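Local coordinates for protein N-acetylmuramoyl-L-alanine amidase (Mycobacteroides abscessus, PDB 7AGL) that probably cleaves the amide bond between N-acetylmuramic acid and L-alanine in peptidoglycan, as a zinc-dependent amidase, at residues Y49-H52 / T53-N57; F137-T140 / M141-S144. All coordinates share one frame; numbering follows the deposited sequence.

Contact 1 (Y49-H52 / T53-N57). With ZN (zinc ion), chain B.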
loop_
_atom_site.group_PDB
_atom_site.type_symbol
_atom_site.label_atom_id
_atom_site.label_comp_id
_atom_site.label_asym_id
_atom_site.label_seq_id
_atom_site.Cartn_x
_atom_site.Cartn_y
_atom_site.Cartn_z
ATOM N N TYR A 49 -9.975 14.554 5.530
ATOM C CA TYR A 49 -10.111 13.480 4.563
ATOM C C TYR A 49 -9.313 12.291 5.079
ATOM O O TYR A 49 -8.075 12.349 5.145
ATOM C CB TYR A 49 -9.616 13.927 3.184
ATOM C CG TYR A 49 -9.876 12.930 2.077
ATOM C CD1 TYR A 49 -11.152 12.475 1.808
ATOM C CD2 TYR A 49 -8.841 12.476 1.277
ATOM C CE1 TYR A 49 -11.390 11.569 0.767
ATOM C CE2 TYR A 49 -9.066 11.571 0.255
ATOM C CZ TYR A 49 -10.334 11.122 0.009
ATOM O OH TYR A 49 -10.541 10.232 -1.024
ATOM N N PRO A 50 -9.979 11.210 5.478
ATOM C CA PRO A 50 -9.285 10.149 6.206
ATOM C C PRO A 50 -8.398 9.329 5.297
ATOM O O PRO A 50 -8.702 9.103 4.122
ATOM C CB PRO A 50 -10.432 9.286 6.759
ATOM C CG PRO A 50 -11.648 10.166 6.690
ATOM C CD PRO A 50 -11.439 10.988 5.456
ATOM N N GLU A 51 -7.287 8.863 5.870
ATOM C CA GLU A 51 -6.446 7.924 5.142
ATOM C C GLU A 51 -7.254 6.754 4.603
ATOM O O GLU A 51 -7.083 6.346 3.447
ATOM C CB GLU A 51 -5.325 7.406 6.044
ATOM C CG GLU A 51 -4.411 6.477 5.265
ATOM C CD GLU A 51 -3.315 5.878 6.108
ATOM O OE1 GLU A 51 -2.608 5.027 5.557
ATOM O OE2 GLU A 51 -3.128 6.277 7.275
ATOM N N HIS A 52 -8.140 6.190 5.426
ATOM C CA HIS A 52 -8.854 4.996 4.980
ATOM C C HIS A 52 -9.730 5.272 3.762
ATOM O O HIS A 52 -9.923 4.383 2.926
ATOM C CB HIS A 52 -9.689 4.396 6.122
ATOM C CG HIS A 52 -10.790 5.278 6.643
ATOM N ND1 HIS A 52 -12.053 5.322 6.078
ATOM C CD2 HIS A 52 -10.845 6.069 7.743
ATOM C CE1 HIS A 52 -12.827 6.120 6.799
ATOM N NE2 HIS A 52 -12.119 6.593 7.809
ATOM N N THR A 53 -10.248 6.491 3.628
ATOM C CA THR A 53 -11.048 6.818 2.447
ATOM C C THR A 53 -10.162 7.055 1.229
ATOM O O THR A 53 -10.487 6.617 0.117
ATOM C CB THR A 53 -11.894 8.050 2.740
ATOM O OG1 THR A 53 -12.706 7.774 3.893
ATOM C CG2 THR A 53 -12.798 8.372 1.559
ATOM N N PHE A 54 -9.021 7.716 1.429
ATOM C CA PHE A 54 -8.086 7.902 0.327
ATOM C C PHE A 54 -7.618 6.563 -0.232
ATOM O O PHE A 54 -7.564 6.370 -1.458
ATOM C CB PHE A 54 -6.874 8.727 0.787
ATOM C CG PHE A 54 -5.713 8.642 -0.173
ATOM C CD1 PHE A 54 -5.732 9.365 -1.380
ATOM C CD2 PHE A 54 -4.607 7.824 0.107
ATOM C CE1 PHE A 54 -4.694 9.273 -2.274
ATOM C CE2 PHE A 54 -3.565 7.727 -0.795
ATOM C CZ PHE A 54 -3.591 8.458 -1.975
ATOM N N THR A 55 -7.249 5.626 0.650
ATOM C CA THR A 55 -6.698 4.364 0.157
ATOM C C THR A 55 -7.793 3.549 -0.527
ATOM O O THR A 55 -7.565 2.948 -1.582
ATOM C CB THR A 55 -6.038 3.554 1.294
ATOM O OG1 THR A 55 -7.028 3.153 2.259
ATOM C CG2 THR A 55 -4.932 4.360 2.006
ATOM N N TRP A 56 -8.996 3.561 0.042
ATOM C CA TRP A 56 -10.131 2.877 -0.574
ATOM C C TRP A 56 -10.379 3.382 -1.996
ATOM O O TRP A 56 -10.427 2.601 -2.953
ATOM C CB TRP A 56 -11.369 3.094 0.303
ATOM C CG TRP A 56 -12.659 2.599 -0.279
ATOM C CD1 TRP A 56 -13.728 3.355 -0.692
ATOM C CD2 TRP A 56 -13.040 1.231 -0.465
ATOM N NE1 TRP A 56 -14.753 2.531 -1.121
ATOM C CE2 TRP A 56 -14.344 1.227 -1.005
ATOM C CE3 TRP A 56 -12.400 0.008 -0.233
ATOM C CZ2 TRP A 56 -15.016 0.042 -1.314
ATOM C CZ3 TRP A 56 -13.048 -1.148 -0.563
ATOM C CH2 TRP A 56 -14.357 -1.135 -1.076
ATOM N N ASN A 57 -10.532 4.693 -2.151
ATOM C CA ASN A 57 -10.874 5.236 -3.459
ATOM C C ASN A 57 -9.733 5.060 -4.447
ATOM O O ASN A 57 -9.973 4.787 -5.626
ATOM C CB ASN A 57 -11.282 6.693 -3.305
ATOM C CG ASN A 57 -12.736 6.809 -2.851
ATOM O OD1 ASN A 57 -13.014 7.197 -1.733
ATOM N ND2 ASN A 57 -13.658 6.415 -3.718
HETATM ZN ZN ZN B . -1.503 3.705 6.790
HETATM O O HOH W 1 -0.287 2.853 8.472
HETATM O O HOH W 2 0.166 5.088 6.650
#
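The Tyr49 ring lies across the start of helix 51-68 and overlaps Thr53 and Phe54. The CE1 and CE2 sides of the ring have different partners. CE1 of Tyr49 meets the methyl CG2 of Thr53 at 3.6 Å, and CE2 of Tyr49 meets CB of Phe54, also at 3.6 Å. Tyr49 CG stands anti to the backbone N (chi1 -173°), which brings the ring to Thr53 and Phe54. The Tyr49 and Phe54 side chains cross at about a right angle, with CE2 of Tyr49 at the edge of the Phe54 ring.

Pro50 is the N-cap residue. Its carbonyl O takes a straight bond from Phe54 N (3.0 Å, 168°) and a weak, bent one from Thr53 N. The bonds from Thr55 N to Glu51 O, 2.9 Å, and from Trp56 N to His52 O continue the pattern that Pro50 O begins.

The Glu51 side chain is extended and reaches the zinc ion. Its CG passes CG2 of Thr55 at 3.9 Å, and its OE1 binds the zinc ion at 2.1 Å. His16, His106 and two waters complete the metal site. OE1 of Glu51 also accepts a hydrogen bond from Ala107 N, and OE2 accepts one from Thr43 N. Asp80 takes bonds from both His52 ND1 and Thr53 OG1, while Arg200 of helix 197-215 touches Tyr49 and Phe54.

The first helical turn thus carries a zinc ligand at the end of a straight arm. The two backbone N-H groups, together with the metal, probably fix the rotation of its carboxylate.

Contact 2 (F137-T140 / M141-S144)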
loop_
_atom_site.group_PDB
_atom_site.type_symbol
_atom_site.label_atom_id
_atom_site.label_comp_id
_atom_site.label_asym_id
_atom_site.label_seq_id
_atom_site.Cartn_x
_atom_site.Cartn_y
_atom_site.Cartn_z
ATOM N N PHE A 137 10.566 -5.757 -7.131
ATOM C CA PHE A 137 9.255 -5.102 -7.155
ATOM C C PHE A 137 9.345 -3.700 -6.571
ATOM O O PHE A 137 8.831 -2.736 -7.152
ATOM C CB PHE A 137 8.233 -5.955 -6.387
ATOM C CG PHE A 137 6.783 -5.585 -6.638
ATOM C CD1 PHE A 137 6.418 -4.716 -7.665
ATOM C CD2 PHE A 137 5.783 -6.115 -5.829
ATOM C CE1 PHE A 137 5.073 -4.393 -7.880
ATOM C CE2 PHE A 137 4.457 -5.801 -6.034
ATOM C CZ PHE A 137 4.095 -4.939 -7.056
ATOM N N ALA A 138 10.005 -3.569 -5.415
ATOM C CA ALA A 138 10.108 -2.269 -4.754
ATOM C C ALA A 138 10.835 -1.249 -5.632
ATOM O O ALA A 138 10.370 -0.117 -5.794
ATOM C CB ALA A 138 10.824 -2.422 -3.411
ATOM N N LYS A 139 11.998 -1.629 -6.187
ATOM C CA LYS A 139 12.757 -0.709 -7.034
ATOM C C LYS A 139 11.981 -0.356 -8.294
ATOM O O LYS A 139 11.990 0.801 -8.737
ATOM C CB LYS A 139 14.105 -1.332 -7.386
ATOM C CG LYS A 139 15.018 -1.498 -6.194
ATOM C CD LYS A 139 16.342 -2.124 -6.605
ATOM C CE LYS A 139 17.249 -2.310 -5.399
ATOM N NZ LYS A 139 18.610 -2.766 -5.799
ATOM N N THR A 140 11.308 -1.348 -8.887
ATOM C CA THR A 140 10.530 -1.110 -10.101
ATOM C C THR A 140 9.373 -0.155 -9.838
ATOM O O THR A 140 9.139 0.785 -10.614
ATOM C CB THR A 140 10.016 -2.441 -10.642
ATOM O OG1 THR A 140 11.135 -3.218 -11.110
ATOM C CG2 THR A 140 9.039 -2.205 -11.793
ATOM N N MET A 141 8.656 -0.378 -8.733
ATOM C CA MET A 141 7.580 0.522 -8.322
ATOM C C MET A 141 8.098 1.936 -8.078
ATOM O O MET A 141 7.522 2.915 -8.567
ATOM C CB MET A 141 6.909 -0.030 -7.061
ATOM C CG MET A 141 5.743 0.802 -6.571
ATOM S SD MET A 141 4.383 0.974 -7.755
ATOM C CE MET A 141 3.644 -0.654 -7.787
ATOM N N ARG A 142 9.191 2.062 -7.325
ATOM C CA ARG A 142 9.783 3.377 -7.104
ATOM C C ARG A 142 10.125 4.055 -8.431
ATOM O O ARG A 142 9.817 5.237 -8.640
ATOM C CB ARG A 142 11.025 3.237 -6.218
ATOM C CG ARG A 142 11.736 4.552 -5.858
ATOM C CD ARG A 142 12.745 5.021 -6.910
ATOM N NE ARG A 142 13.671 3.956 -7.301
ATOM C CZ ARG A 142 14.752 3.616 -6.611
ATOM N NH1 ARG A 142 15.053 4.255 -5.490
ATOM N NH2 ARG A 142 15.527 2.626 -7.032
ATOM N N ASP A 143 10.774 3.319 -9.339
ATOM C CA ASP A 143 11.138 3.882 -10.641
ATOM C C ASP A 143 9.916 4.349 -11.423
ATOM O O ASP A 143 9.940 5.417 -12.045
ATOM C CB ASP A 143 11.902 2.848 -11.463
ATOM C CG ASP A 143 13.302 2.608 -10.952
ATOM O OD1 ASP A 143 13.777 3.387 -10.105
ATOM O OD2 ASP A 143 13.930 1.623 -11.403
ATOM N N SER A 144 8.851 3.546 -11.429
ATOM C CA SER A 144 7.652 3.883 -12.192
ATOM C C SER A 144 6.926 5.082 -11.591
ATOM O O SER A 144 6.424 5.944 -12.328
ATOM C CB SER A 144 6.708 2.674 -12.251
ATOM O OG SER A 144 7.238 1.618 -13.046
#
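Met141 runs beside Phe137, one turn earlier on helix 132-147. Its CB sits 3.3 Å from the carbonyl O of Phe137, the same O that accepts the hydrogen bond from Met141 N at 2.8 Å. CG is anti to the backbone N. The chain then bends at chi2 (60°) and again at chi3 (71°). These two bends turn SD and then the methyl CE back toward the Phe137 ring, where CE meets CE1 of Phe137 at 4.0 Å. The two side chains point the same way, and the approach to the ring is oblique.

Phe137 stacks on the ring of Tyr214 in helix 197-215, and Met141 touches Ile211 of that helix, together with Val180 and Val119 of the central sheet. Ala138 also faces the sheet, against Val119, Tyr121 and Val178.

The other side of the helix is polar. Asp143 N bonds to Lys139 O at 2.9 Å. The Asp143 carboxylate oxygens OD1 and OD2 each lie 3.4 Å from Lys139 O, but all three are acceptors and no bond joins them. Arg142 NE makes a salt bridge to Asp143 OD1 at 2.9 Å, which probably offsets this closeness. The salt-bridge hydrogen bond is somewhat bent (145°), and NE meets OD1 from above the carboxylate plane. Arg142 NH1 has a second partner in Gly159 O.

The helix is therefore amphipathic. Phe137, Ala138 and Met141 give it an apolar side against the sheet and helix 197-215. The Arg142 and Asp143 charges are paired with each other, which probably steadies the guanidinium group next to Gly159.

Contact 1 comes first along the chain, where the loop carrying Tyr49 and Pro50 runs into helix 51-68. Contact 2 follows much later, within helix 132-147. The two are in series and neither nest nor cross. Each is local, so neither closes a long loop. Their centres are 23 Å apart, on opposite sides of the chain's centre, and their nearest atoms stay about 12 Å apart. Helix 197-215 is a common neighbour: Arg200 touches contact 1, and Ile211, Ala213 and Tyr214 touch contact 2. Contact 1 joins the zinc site to its helix. Contact 2 lies in the helix of the beta-alpha-beta unit of strands 118-122 and 161-164, packed against the sheet and helix 197-215.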